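Long-range contacts in alpha-fucosidase (Bifidobacterium bifidum, PDB 2EAB), which probably hydrolyses terminal alpha-1,2-linked L-fucose from glycan chains, as the glycoside hydrolase family 95 catalytic region of a larger, calcium-binding bacterial protein: residues Asn424-Asn428 and Ile766-Gly771; Gln676-Met680 and Trp723-Arg728; Val375-Arg380 and Asn772-Asp777; Asn412-Gly416 and His761-Gln765; Pro431-Ala435 and Glu517-Tyr521. One frame throughout, in Å; residues are numbered along the deposited sequence.

Contact 1: residues Asn424-Asn428 and Ile766-Gly771; sequences NLQMN and IDGNFG
Met427 reaches across from the short helix 424-428 and lays its thioether along the first turn of helix 767-780. Its CG stands anti to the backbone N (chi1 -169°) and the chain stays extended as far as the sulfur. That brings SD to 3.2 Å from the backbone O of Asp767 and to 3.8 Å from Asp767 CB. One atom earlier, Met427 CG rests 3.7 Å from Gly771 CA. Gly771 leaves the room for this, since a CB there would run into SD. The chain turns at its third torsion, carrying the methyl group to the backbone O of Trp723 in helix 722-734.

One turn back, the Asn424 amide and the Asp767 carboxylate lie side by side and point the same way, their planes 35° apart. The Asp767 carboxylate also curls back to its own chain, where OD1 accepts a weak bond of 2.7 Å from Gly768 N.

Asn428 and Phe770 make the other half of the contact. The ring takes the backbone O of Asn428 over one face, 3.7 Å above the plane and offset toward the rim. Asn428 OD1 comes 3.4 Å from CD2 of Phe770, with amide and ring planes 65° apart. ND2 of Asn428 is held outside the pair by the carbonyl of Asn396. The Phe770 side chain also comes within about 4 Å (nearest atoms) of Ser386, a ligand of the calcium ion.

Every touching residue is buried close to the centre of the chain: helix-helix packing inside the (alpha/alpha)6 barrel of a family 95 glycosidase.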
# COMPACT_ATOMS: atom_id res chain seq x y z
N ASN A 424 3.24 -4.95 -4.54
CA ASN A 424 2.13 -4.00 -4.62
C ASN A 424 1.52 -3.69 -3.27
O ASN A 424 1.40 -2.52 -2.89
CB ASN A 424 1.05 -4.50 -5.58
CG ASN A 424 1.60 -4.84 -6.95
OD1 ASN A 424 1.64 -3.99 -7.85
ND2 ASN A 424 2.04 -6.06 -7.11
N LEU A 425 1.15 -4.73 -2.53
CA LEU A 425 0.61 -4.53 -1.19
C LEU A 425 1.64 -3.87 -0.27
O LEU A 425 1.30 -3.02 0.56
CB LEU A 425 0.11 -5.85 -0.60
CG LEU A 425 -0.62 -5.76 0.74
CD1 LEU A 425 -1.87 -4.89 0.64
CD2 LEU A 425 -0.95 -7.14 1.28
N GLN A 426 2.90 -4.26 -0.44
CA GLN A 426 4.00 -3.62 0.28
C GLN A 426 4.01 -2.12 0.02
O GLN A 426 4.09 -1.32 0.96
CB GLN A 426 5.34 -4.23 -0.14
CG GLN A 426 5.62 -5.63 0.39
CD GLN A 426 4.98 -6.76 -0.41
OE1 GLN A 426 4.32 -6.55 -1.44
NE2 GLN A 426 5.19 -7.99 0.06
N MET A 427 3.92 -1.74 -1.25
CA MET A 427 3.93 -0.33 -1.65
C MET A 427 2.77 0.46 -1.04
O MET A 427 2.94 1.61 -0.63
CB MET A 427 3.95 -0.20 -3.17
CG MET A 427 4.22 1.21 -3.64
SD MET A 427 4.47 1.37 -5.41
CE MET A 427 5.81 0.20 -5.68
N ASN A 428 1.59 -0.17 -0.97
CA ASN A 428 0.43 0.45 -0.34
C ASN A 428 0.73 0.89 1.08
O ASN A 428 0.11 1.83 1.58
CB ASN A 428 -0.76 -0.51 -0.30
CG ASN A 428 -1.42 -0.71 -1.65
OD1 ASN A 428 -0.90 -0.33 -2.70
ND2 ASN A 428 -2.58 -1.36 -1.63
N ILE A 766 -3.39 1.60 -7.56
CA ILE A 766 -3.18 2.57 -6.49
C ILE A 766 -1.76 2.53 -5.91
O ILE A 766 -1.30 3.51 -5.29
CB ILE A 766 -4.24 2.40 -5.38
CG1 ILE A 766 -4.45 3.70 -4.60
CG2 ILE A 766 -3.91 1.20 -4.47
CD1 ILE A 766 -5.71 3.71 -3.74
N ASP A 767 -1.06 1.42 -6.11
CA ASP A 767 0.28 1.24 -5.56
C ASP A 767 1.16 2.47 -5.78
O ASP A 767 1.73 3.01 -4.81
CB ASP A 767 0.96 -0.05 -6.07
CG ASP A 767 0.77 -0.30 -7.57
OD1 ASP A 767 0.86 0.63 -8.39
OD2 ASP A 767 0.55 -1.48 -7.92
N GLY A 768 1.25 2.94 -7.02
CA GLY A 768 2.09 4.09 -7.36
C GLY A 768 1.68 5.39 -6.70
O GLY A 768 2.53 6.26 -6.51
N ASN A 769 0.41 5.54 -6.36
CA ASN A 769 -0.03 6.70 -5.57
C ASN A 769 0.65 6.69 -4.20
O ASN A 769 1.20 7.70 -3.74
CB ASN A 769 -1.55 6.73 -5.39
CG ASN A 769 -2.28 7.23 -6.62
OD1 ASN A 769 -3.01 6.47 -7.27
ND2 ASN A 769 -2.10 8.51 -6.95
N PHE A 770 0.60 5.53 -3.55
CA PHE A 770 1.24 5.37 -2.25
C PHE A 770 2.77 5.42 -2.36
O PHE A 770 3.44 5.97 -1.48
CB PHE A 770 0.77 4.07 -1.60
CG PHE A 770 -0.72 4.01 -1.34
CD1 PHE A 770 -1.37 5.03 -0.64
CD2 PHE A 770 -1.47 2.93 -1.78
CE1 PHE A 770 -2.73 4.97 -0.39
CE2 PHE A 770 -2.83 2.85 -1.51
CZ PHE A 770 -3.46 3.88 -0.82
N GLY A 771 3.30 4.88 -3.45
CA GLY A 771 4.74 4.91 -3.70
C GLY A 771 5.27 6.32 -3.87
O GLY A 771 6.37 6.63 -3.42

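Contact 2: residues Gln676-Met680 and Trp723-Arg728; sequences QHRHM and WAIGQR
In the helical barrel of the catalytic region, loop 676-680 lies against helix 722-734, where Trp723 is held between Arg678 on one side of the indole plane and His679 on the other. The indole leaves the helix with CG between the backbone N and the carbonyl carbon (chi1 61°), and its CH2 lands over the centre of the His679 ring, 3.3 Å above the plane. CZ of Arg678 sits 3.7 Å above the indole, offset toward the rim; NE of that arginine is bonded to Asn720. An alanine in place of the tryptophan would probably open a gap between loop and helix, where imidazole and guanidinium lose the surface they lie against.

Arg728 NH2 donates to the backbone O of Arg678 at 3.1 Å, nearly straight (165°) and in the guanidinium plane. A water donates to that carbonyl while accepting from Arg728 NE and donating to Gln727 OE1. Another water joins Arg728 NH2 to Gln676 O, and a third joins Gln727 OE1 to Met680 N.

On the loop, the polar ties end at Arg678 O, Gln676 and Met680 N, directly or through water, so Arg728 probably fixes the course of the backbone while Trp723 supplies the packing.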
# COMPACT_ATOMS: atom_id res chain seq x y z
N GLN A 676 17.71 -3.21 -19.25
CA GLN A 676 16.62 -2.37 -18.75
C GLN A 676 15.39 -3.15 -18.30
O GLN A 676 14.27 -2.67 -18.44
CB GLN A 676 16.22 -1.35 -19.82
CG GLN A 676 17.25 -0.29 -20.13
CD GLN A 676 16.72 0.73 -21.13
OE1 GLN A 676 15.79 1.48 -20.83
NE2 GLN A 676 17.29 0.73 -22.32
N HIS A 677 15.59 -4.33 -17.73
CA HIS A 677 14.46 -5.10 -17.20
C HIS A 677 13.63 -4.28 -16.21
O HIS A 677 14.19 -3.55 -15.39
CB HIS A 677 14.93 -6.41 -16.57
CG HIS A 677 13.81 -7.28 -16.09
ND1 HIS A 677 12.88 -7.82 -16.95
CD2 HIS A 677 13.47 -7.70 -14.85
CE1 HIS A 677 12.01 -8.53 -16.25
NE2 HIS A 677 12.35 -8.48 -14.98
N ARG A 678 12.31 -4.41 -16.30
CA ARG A 678 11.40 -3.58 -15.51
C ARG A 678 11.50 -3.82 -14.00
O ARG A 678 11.45 -2.87 -13.21
CB ARG A 678 9.96 -3.78 -15.99
CG ARG A 678 8.98 -2.79 -15.38
CD ARG A 678 7.67 -2.82 -16.13
NE ARG A 678 6.75 -1.81 -15.64
CZ ARG A 678 5.52 -2.07 -15.19
NH1 ARG A 678 5.06 -3.31 -15.17
NH2 ARG A 678 4.76 -1.07 -14.77
N HIS A 679 11.63 -5.08 -13.60
CA HIS A 679 11.83 -5.42 -12.19
C HIS A 679 13.27 -5.16 -11.78
O HIS A 679 14.18 -5.24 -12.61
CB HIS A 679 11.52 -6.89 -11.95
CG HIS A 679 10.06 -7.23 -11.97
ND1 HIS A 679 9.33 -7.35 -13.13
CD2 HIS A 679 9.21 -7.52 -10.95
CE1 HIS A 679 8.08 -7.67 -12.83
NE2 HIS A 679 7.99 -7.78 -11.51
N MET A 680 13.46 -4.87 -10.50
CA MET A 680 14.79 -4.76 -9.89
C MET A 680 14.73 -5.55 -8.58
O MET A 680 14.91 -4.99 -7.49
CB MET A 680 15.15 -3.29 -9.63
CG MET A 680 14.91 -2.36 -10.81
SD MET A 680 15.54 -0.70 -10.58
CE MET A 680 14.68 -0.21 -9.08
N TRP A 723 3.76 0.35 -10.26
CA TRP A 723 4.66 -0.09 -9.19
C TRP A 723 6.12 0.15 -9.55
O TRP A 723 6.96 0.38 -8.67
CB TRP A 723 4.42 -1.56 -8.80
CG TRP A 723 4.67 -2.52 -9.92
CD1 TRP A 723 3.74 -3.06 -10.75
CD2 TRP A 723 5.94 -3.05 -10.34
NE1 TRP A 723 4.34 -3.89 -11.67
CE2 TRP A 723 5.69 -3.89 -11.44
CE3 TRP A 723 7.26 -2.89 -9.90
CZ2 TRP A 723 6.71 -4.57 -12.11
CZ3 TRP A 723 8.27 -3.55 -10.57
CH2 TRP A 723 7.99 -4.39 -11.66
N ALA A 724 6.45 0.08 -10.84
CA ALA A 724 7.85 0.19 -11.25
C ALA A 724 8.39 1.60 -11.00
O ALA A 724 9.47 1.76 -10.45
CB ALA A 724 8.03 -0.22 -12.70
N ILE A 725 7.63 2.61 -11.39
CA ILE A 725 8.05 3.98 -11.12
C ILE A 725 8.04 4.27 -9.61
O ILE A 725 8.95 4.93 -9.10
CB ILE A 725 7.28 5.04 -11.97
CG1 ILE A 725 8.03 6.38 -11.97
CG2 ILE A 725 5.84 5.23 -11.49
CD1 ILE A 725 9.37 6.32 -12.66
N GLY A 726 7.04 3.75 -8.90
CA GLY A 726 7.00 3.90 -7.44
C GLY A 726 8.24 3.33 -6.77
O GLY A 726 8.85 3.97 -5.91
N GLN A 727 8.63 2.12 -7.18
CA GLN A 727 9.83 1.49 -6.64
C GLN A 727 11.09 2.30 -6.98
O GLN A 727 11.97 2.49 -6.13
CB GLN A 727 9.98 0.07 -7.17
CG GLN A 727 11.23 -0.62 -6.68
CD GLN A 727 11.45 -1.97 -7.30
OE1 GLN A 727 10.81 -2.33 -8.29
NE2 GLN A 727 12.37 -2.74 -6.71
N ARG A 728 11.18 2.77 -8.22
CA ARG A 728 12.36 3.50 -8.65
C ARG A 728 12.54 4.82 -7.91
O ARG A 728 13.66 5.16 -7.53
CB ARG A 728 12.37 3.68 -10.17
CG ARG A 728 12.60 2.37 -10.89
CD ARG A 728 12.40 2.48 -12.38
NE ARG A 728 12.32 1.15 -12.99
CZ ARG A 728 12.48 0.92 -14.29
NH1 ARG A 728 12.75 1.92 -15.13
NH2 ARG A 728 12.38 -0.31 -14.76
O HOH W 1 14.41 1.64 -18.02
O HOH W 2 12.81 -0.78 -17.38
O HOH W 3 11.42 -1.18 -11.08
O HOH W 4 11.41 -4.91 -8.70

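Contact 3: residues Val375-Arg380 and Asn772-Asp777; sequences VYKYGR and NTSGVD
Tyr376 of helix 365-386 is a knob set into a hole formed by Asn772, Thr773, Val776 and Asp777 of helix 767-780; the two segments cross at -117°. With CG anti to the backbone N (chi1 171°), the ring slants across Val776, CD1 coming 3.5 Å from Val776 CB, and meets the Thr773 methyl at about a right angle. Tyr376 OH donates to Asp777 OD1 at 2.7 Å, meeting the syn lone pair of that oxygen, and the acceptor lies in the ring plane although ring and carboxylate are turned 59° apart. A phenylalanine here would probably keep the fit to Val776 but leave Asp777 OD1 without its phenolic donor.

In return, Thr773 OG1 donates to the backbone O of Tyr376 at 2.8 Å, in the carbonyl plane and on a lone pair. The same OG1 is 3.1 Å from Gly379 CA, where any CB would collide with it. Val375 CG1 sits 3.5 Å from CG of the Asn772 amide, whose ND2 is bonded to Gln748.

Donors thus cross in both directions, and with Asp777 OD2 taken by Ser434 OG, two hydroxyls share this buried carboxylate and would be expected to stabilise its charge.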
# COMPACT_ATOMS: atom_id res chain seq x y z
N VAL A 375 -0.26 15.49 -5.64
CA VAL A 375 -0.09 14.04 -5.77
C VAL A 375 0.43 13.44 -4.46
O VAL A 375 -0.06 12.41 -4.00
CB VAL A 375 0.82 13.67 -6.97
CG1 VAL A 375 1.14 12.17 -6.97
CG2 VAL A 375 0.14 14.09 -8.28
N TYR A 376 1.41 14.11 -3.84
CA TYR A 376 1.91 13.70 -2.53
C TYR A 376 0.78 13.57 -1.51
O TYR A 376 0.63 12.54 -0.84
CB TYR A 376 2.97 14.70 -2.01
CG TYR A 376 3.34 14.39 -0.58
CD1 TYR A 376 4.24 13.38 -0.29
CD2 TYR A 376 2.72 15.05 0.48
CE1 TYR A 376 4.56 13.06 1.02
CE2 TYR A 376 3.02 14.74 1.79
CZ TYR A 376 3.94 13.74 2.06
OH TYR A 376 4.22 13.43 3.36
N LYS A 377 -0.02 14.63 -1.40
CA LYS A 377 -1.09 14.70 -0.42
C LYS A 377 -2.18 13.67 -0.71
O LYS A 377 -2.80 13.14 0.21
CB LYS A 377 -1.69 16.10 -0.40
CG LYS A 377 -0.78 17.14 0.22
CD LYS A 377 -1.25 18.55 -0.09
CE LYS A 377 -0.40 19.56 0.66
NZ LYS A 377 -0.87 20.95 0.44
N TYR A 378 -2.40 13.40 -1.99
CA TYR A 378 -3.42 12.44 -2.42
C TYR A 378 -3.11 11.04 -1.91
O TYR A 378 -4.03 10.30 -1.56
CB TYR A 378 -3.48 12.41 -3.94
CG TYR A 378 -4.78 11.96 -4.60
CD1 TYR A 378 -6.04 12.24 -4.05
CD2 TYR A 378 -4.73 11.31 -5.82
CE1 TYR A 378 -7.21 11.85 -4.71
CE2 TYR A 378 -5.89 10.92 -6.49
CZ TYR A 378 -7.12 11.21 -5.94
OH TYR A 378 -8.25 10.84 -6.62
N GLY A 379 -1.83 10.67 -1.86
CA GLY A 379 -1.44 9.37 -1.35
C GLY A 379 -1.82 9.21 0.11
O GLY A 379 -2.19 8.13 0.55
N ARG A 380 -1.71 10.30 0.87
CA ARG A 380 -2.15 10.29 2.25
C ARG A 380 -3.68 10.20 2.31
O ARG A 380 -4.22 9.35 3.02
CB ARG A 380 -1.64 11.52 3.00
CG ARG A 380 -0.11 11.57 3.09
CD ARG A 380 0.40 12.66 4.02
NE ARG A 380 0.12 12.37 5.43
CZ ARG A 380 -0.86 12.92 6.13
NH1 ARG A 380 -1.69 13.80 5.58
NH2 ARG A 380 -1.01 12.59 7.41
N ASN A 772 4.48 7.18 -4.51
CA ASN A 772 4.85 8.58 -4.67
C ASN A 772 5.00 9.27 -3.31
O ASN A 772 6.03 9.90 -3.03
CB ASN A 772 3.82 9.30 -5.55
CG ASN A 772 4.14 10.77 -5.71
OD1 ASN A 772 3.90 11.56 -4.80
ND2 ASN A 772 4.67 11.14 -6.87
N THR A 773 3.98 9.14 -2.47
CA THR A 773 4.00 9.74 -1.13
C THR A 773 5.22 9.26 -0.35
O THR A 773 5.93 10.05 0.26
CB THR A 773 2.70 9.43 -0.38
OG1 THR A 773 1.60 9.94 -1.15
CG2 THR A 773 2.68 10.06 1.01
N SER A 774 5.48 7.95 -0.40
CA SER A 774 6.63 7.40 0.29
C SER A 774 7.93 7.97 -0.26
O SER A 774 8.83 8.31 0.50
CB SER A 774 6.66 5.88 0.17
OG SER A 774 7.81 5.35 0.80
N GLY A 775 8.03 8.08 -1.59
CA GLY A 775 9.25 8.56 -2.23
C GLY A 775 9.59 9.99 -1.85
O GLY A 775 10.74 10.32 -1.58
N VAL A 776 8.57 10.84 -1.82
CA VAL A 776 8.76 12.22 -1.36
C VAL A 776 9.22 12.23 0.10
O VAL A 776 10.16 12.95 0.45
CB VAL A 776 7.49 13.07 -1.57
CG1 VAL A 776 7.66 14.45 -0.95
CG2 VAL A 776 7.18 13.19 -3.05
N ASP A 777 8.58 11.43 0.95
CA ASP A 777 9.02 11.31 2.33
C ASP A 777 10.50 10.95 2.41
O ASP A 777 11.24 11.58 3.16
CB ASP A 777 8.20 10.27 3.10
CG ASP A 777 6.83 10.77 3.51
OD1 ASP A 777 6.49 11.93 3.20
OD2 ASP A 777 6.08 10.01 4.16

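Contact 4: residues Asn412-Gly416 and His761-Gln765; sequences NTPWG and HAPFQ
Trp415 and His761 meet because each throws its ring toward the other: Trp415 has CG anti to the carbonyl carbon (chi1 -53°), and His761 has CG anti to the backbone N (chi1 180°). Trp415 sits on a backbone with positive phi, in a turn closed by a bond from Gly416 N to Thr413 O. The result is an edge-to-face pair, planes at 70°. The far corner of the indole, CH2, stands 3.8 Å above the imidazole plane, offset toward the rim on the ND1 side. The imidazole is kept from turning by its own chain: ND1 donates to the backbone O of Ala762 at 2.9 Å, approaching from above the carbonyl plane.

Two successive cis peptides, before Ala762 and before Pro763, fold the other loop tightly, and His761 N closes it onto Pro763 O at 2.8 Å. That fold presents the Pro763 ring to both partners at once, CG to Pro414 CG at 3.8 Å and CD to Trp415 CZ3 at 3.9 Å. The two proline rings run alongside each other, pointing opposite ways. Gln765, bent at its second torsion, brings CD to 3.6 Å from Trp415 CZ3, its amide inclined to the indole.

The contact lies between loops, partly buried. Trp415 is also edge-to-face with His420 of strand 419-420, while Pro763 and Phe764 rest on Gln48 and Trp47 of helix 42-50. His761 touches Arg678, and the chain passes through Ile766 into helix 767-780.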
# COMPACT_ATOMS: atom_id res chain seq x y z
N ASN A 412 -12.96 -10.06 -15.30
CA ASN A 412 -13.33 -8.70 -15.73
C ASN A 412 -12.56 -7.58 -15.03
O ASN A 412 -12.64 -6.42 -15.45
CB ASN A 412 -14.83 -8.46 -15.51
CG ASN A 412 -15.70 -9.34 -16.38
OD1 ASN A 412 -15.28 -9.82 -17.44
ND2 ASN A 412 -16.94 -9.54 -15.94
N THR A 413 -11.84 -7.93 -13.97
CA THR A 413 -11.14 -6.94 -13.15
C THR A 413 -9.65 -7.26 -13.19
O THR A 413 -9.27 -8.39 -12.92
CB THR A 413 -11.69 -6.96 -11.72
OG1 THR A 413 -13.05 -6.53 -11.76
CG2 THR A 413 -10.89 -6.05 -10.80
N PRO A 414 -8.81 -6.26 -13.54
CA PRO A 414 -7.39 -6.55 -13.75
C PRO A 414 -6.73 -7.04 -12.47
O PRO A 414 -6.83 -6.38 -11.42
CB PRO A 414 -6.82 -5.20 -14.19
CG PRO A 414 -7.76 -4.19 -13.65
CD PRO A 414 -9.11 -4.83 -13.72
N TRP A 415 -6.09 -8.20 -12.56
CA TRP A 415 -5.46 -8.85 -11.41
C TRP A 415 -6.43 -9.01 -10.24
O TRP A 415 -6.01 -9.07 -9.08
CB TRP A 415 -4.18 -8.12 -10.96
CG TRP A 415 -3.19 -7.89 -12.06
CD1 TRP A 415 -2.34 -8.81 -12.60
CD2 TRP A 415 -2.94 -6.66 -12.75
NE1 TRP A 415 -1.58 -8.23 -13.59
CE2 TRP A 415 -1.93 -6.91 -13.70
CE3 TRP A 415 -3.48 -5.37 -12.66
CZ2 TRP A 415 -1.45 -5.91 -14.56
CZ3 TRP A 415 -3.00 -4.38 -13.51
CH2 TRP A 415 -1.99 -4.66 -14.45
N GLY A 416 -7.73 -9.07 -10.55
CA GLY A 416 -8.77 -9.24 -9.54
C GLY A 416 -8.90 -8.12 -8.52
O GLY A 416 -9.62 -8.27 -7.54
N HIS A 761 -0.86 1.98 -14.48
CA HIS A 761 0.10 0.97 -14.91
C HIS A 761 0.34 0.92 -16.44
O HIS A 761 1.48 0.70 -16.84
CB HIS A 761 -0.31 -0.39 -14.31
CG HIS A 761 0.58 -1.53 -14.67
ND1 HIS A 761 0.48 -2.21 -15.87
CD2 HIS A 761 1.56 -2.15 -13.97
CE1 HIS A 761 1.37 -3.19 -15.89
NE2 HIS A 761 2.04 -3.17 -14.75
N ALA A 762 -0.65 1.07 -17.33
CA ALA A 762 -2.09 1.12 -17.10
C ALA A 762 -2.61 -0.30 -16.85
O ALA A 762 -1.91 -1.28 -17.14
CB ALA A 762 -2.77 1.71 -18.33
N PRO A 763 -3.84 -0.45 -16.32
CA PRO A 763 -4.82 0.55 -15.92
C PRO A 763 -4.52 1.14 -14.54
O PRO A 763 -3.41 0.98 -14.02
CB PRO A 763 -6.12 -0.26 -15.90
CG PRO A 763 -5.67 -1.60 -15.42
CD PRO A 763 -4.34 -1.82 -16.09
N PHE A 764 -5.51 1.82 -13.96
CA PHE A 764 -5.41 2.36 -12.60
C PHE A 764 -4.90 1.29 -11.65
O PHE A 764 -5.46 0.19 -11.58
CB PHE A 764 -6.78 2.86 -12.15
CG PHE A 764 -6.94 3.00 -10.64
CD1 PHE A 764 -6.02 3.70 -9.87
CD2 PHE A 764 -8.06 2.46 -10.02
CE1 PHE A 764 -6.21 3.83 -8.48
CE2 PHE A 764 -8.26 2.60 -8.65
CZ PHE A 764 -7.33 3.28 -7.88
N GLN A 765 -3.83 1.64 -10.92
CA GLN A 765 -3.26 0.82 -9.85
C GLN A 765 -2.86 1.79 -8.76
O GLN A 765 -2.08 2.72 -9.00
CB GLN A 765 -2.03 0.05 -10.35
CG GLN A 765 -2.37 -1.08 -11.32
CD GLN A 765 -3.11 -2.21 -10.65
OE1 GLN A 765 -4.34 -2.34 -10.78
NE2 GLN A 765 -2.38 -3.04 -9.93

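Contact 5: residues Pro431-Ala435 and Glu517-Tyr521; sequences PTYSA and EAYEY. With EDO (1,2-ethanediol), chain I; EDO (1,2-ethanediol), chain G.
Tyr433 and Tyr521 are the nearest backbone pair here, CA to CA 6.5 Å, where a loop with helical phi/psi at 432-434 passes the end of helix 507-520. Tyr433 carries most of the contact. Its CB lies over the face of the Tyr521 ring as a CH-pi contact, 3.4 Å from the centroid and only 18° off the normal. The two rings themselves are close to parallel, 16° apart, but slid so far that they barely overlap.

Beyond CB, with CG anti to the carbonyl carbon (chi1 -48°), the Tyr433 ring lies along the last turn of the helix. The peptide between Glu517 and Ala518 covers one of its faces, CE2 is 3.5 Å from Glu517 CB, and OH is 3.4 Å from the methyl CB of Ala518. The hydroxyl itself is bonded to the backbone O of Asn514, one turn earlier. A 1,2-ethanediol, probably from the crystallisation liquor, bridges the outer side: its O2 donates to Glu517 OE1 at 2.8 Å and accepts from Tyr521 OH at 3.1 Å.

Arg820 forms salt bridges with both Glu517 and Glu520, the latter a calcium ligand whose metal is absent from this model. Around the pair, Pro431 leans on helix 767-780, the backbone of Ser434 is hydrogen-bonded to that of Val818 in strand 812-819, and helix 525-546 backs Ala518.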
# COMPACT_ATOMS: atom_id res chain seq x y z
N PRO A 431 4.14 4.53 2.65
CA PRO A 431 4.12 5.87 3.28
C PRO A 431 3.39 5.92 4.62
O PRO A 431 3.33 6.97 5.25
CB PRO A 431 3.34 6.70 2.27
CG PRO A 431 2.36 5.73 1.68
CD PRO A 431 3.04 4.37 1.68
N THR A 432 2.83 4.80 5.05
CA THR A 432 1.87 4.81 6.13
C THR A 432 2.44 5.34 7.44
O THR A 432 1.75 6.03 8.19
CB THR A 432 1.29 3.40 6.33
OG1 THR A 432 1.01 2.82 5.05
CG2 THR A 432 0.02 3.43 7.17
N TYR A 433 3.69 5.01 7.72
CA TYR A 433 4.31 5.44 8.96
C TYR A 433 5.04 6.78 8.83
O TYR A 433 4.84 7.68 9.65
CB TYR A 433 5.26 4.37 9.49
CG TYR A 433 4.66 2.98 9.49
CD1 TYR A 433 3.69 2.64 10.43
CD2 TYR A 433 5.04 2.03 8.55
CE1 TYR A 433 3.12 1.38 10.44
CE2 TYR A 433 4.48 0.76 8.54
CZ TYR A 433 3.53 0.44 9.50
OH TYR A 433 2.97 -0.81 9.51
N SER A 434 5.85 6.91 7.79
CA SER A 434 6.64 8.13 7.60
C SER A 434 5.75 9.35 7.37
O SER A 434 6.10 10.46 7.77
CB SER A 434 7.65 7.96 6.46
OG SER A 434 7.00 7.78 5.22
N ALA A 435 4.59 9.13 6.74
CA ALA A 435 3.63 10.21 6.53
C ALA A 435 2.59 10.33 7.65
O ALA A 435 1.53 10.93 7.47
CB ALA A 435 2.96 10.08 5.16
N GLU A 517 7.61 -2.52 10.75
CA GLU A 517 7.71 -1.06 10.76
C GLU A 517 6.68 -0.41 11.69
O GLU A 517 6.93 0.67 12.22
CB GLU A 517 7.61 -0.49 9.36
CG GLU A 517 8.80 -0.84 8.49
CD GLU A 517 9.19 0.24 7.52
OE1 GLU A 517 8.30 1.00 7.07
OE2 GLU A 517 10.39 0.34 7.21
N ALA A 518 5.53 -1.05 11.89
CA ALA A 518 4.56 -0.52 12.84
C ALA A 518 5.17 -0.38 14.23
O ALA A 518 4.85 0.57 14.95
CB ALA A 518 3.32 -1.39 12.88
N TYR A 519 6.03 -1.32 14.60
CA TYR A 519 6.79 -1.21 15.84
C TYR A 519 7.94 -0.21 15.73
O TYR A 519 8.13 0.62 16.63
CB TYR A 519 7.30 -2.57 16.34
CG TYR A 519 8.08 -2.41 17.62
CD1 TYR A 519 7.43 -1.99 18.78
CD2 TYR A 519 9.45 -2.62 17.67
CE1 TYR A 519 8.12 -1.80 19.96
CE2 TYR A 519 10.16 -2.43 18.88
CZ TYR A 519 9.47 -2.03 20.01
OH TYR A 519 10.12 -1.84 21.20
N GLU A 520 8.72 -0.27 14.65
CA GLU A 520 9.86 0.64 14.49
C GLU A 520 9.46 2.09 14.71
O GLU A 520 10.17 2.84 15.38
CB GLU A 520 10.41 0.59 13.07
CG GLU A 520 11.24 -0.58 12.71
CD GLU A 520 11.75 -0.44 11.28
OE1 GLU A 520 11.05 0.19 10.46
OE2 GLU A 520 12.83 -0.97 10.97
N TYR A 521 8.35 2.49 14.10
CA TYR A 521 7.94 3.88 14.11
C TYR A 521 7.14 4.29 15.36
O TYR A 521 6.92 5.48 15.58
CB TYR A 521 7.12 4.19 12.86
CG TYR A 521 7.90 4.40 11.58
CD1 TYR A 521 8.30 5.68 11.19
CD2 TYR A 521 8.18 3.34 10.72
CE1 TYR A 521 8.97 5.89 9.99
CE2 TYR A 521 8.85 3.55 9.51
CZ TYR A 521 9.23 4.83 9.16
OH TYR A 521 9.88 5.06 7.97
C1 EDO I . 12.23 0.83 18.29
O1 EDO I . 12.25 0.35 16.91
C2 EDO I . 10.69 1.09 18.38
O2 EDO I . 10.70 2.79 18.37
C1 EDO G . 10.90 2.77 3.69
O1 EDO G . 11.83 3.74 4.39
C2 EDO G . 9.44 3.16 4.15
O2 EDO G . 9.40 3.06 5.59

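Overall arrangement
All five contacts lie within the catalytic region, and helix 767-780 unites several: contact 1 uses its first turn, contact 3 its middle, contact 4 the loop leading into it, while Pro431 of contact 5 packs against it. Contacts 1 and 3 are buried helix pairs, but the first relies on thioether and ring packing and the second on paired hydroxyl bonds. Contact 2, reached from contact 1 through Met427 and Trp723, is arginine- and water-rich. Contact 4 is the least buried and joins loops through rings and prolines. Contact 5 is aromatic, and its Ala435 O accepts from Arg380 NE of contact 3. Contacts 4 and 5 are farthest apart, centres about 27 Å.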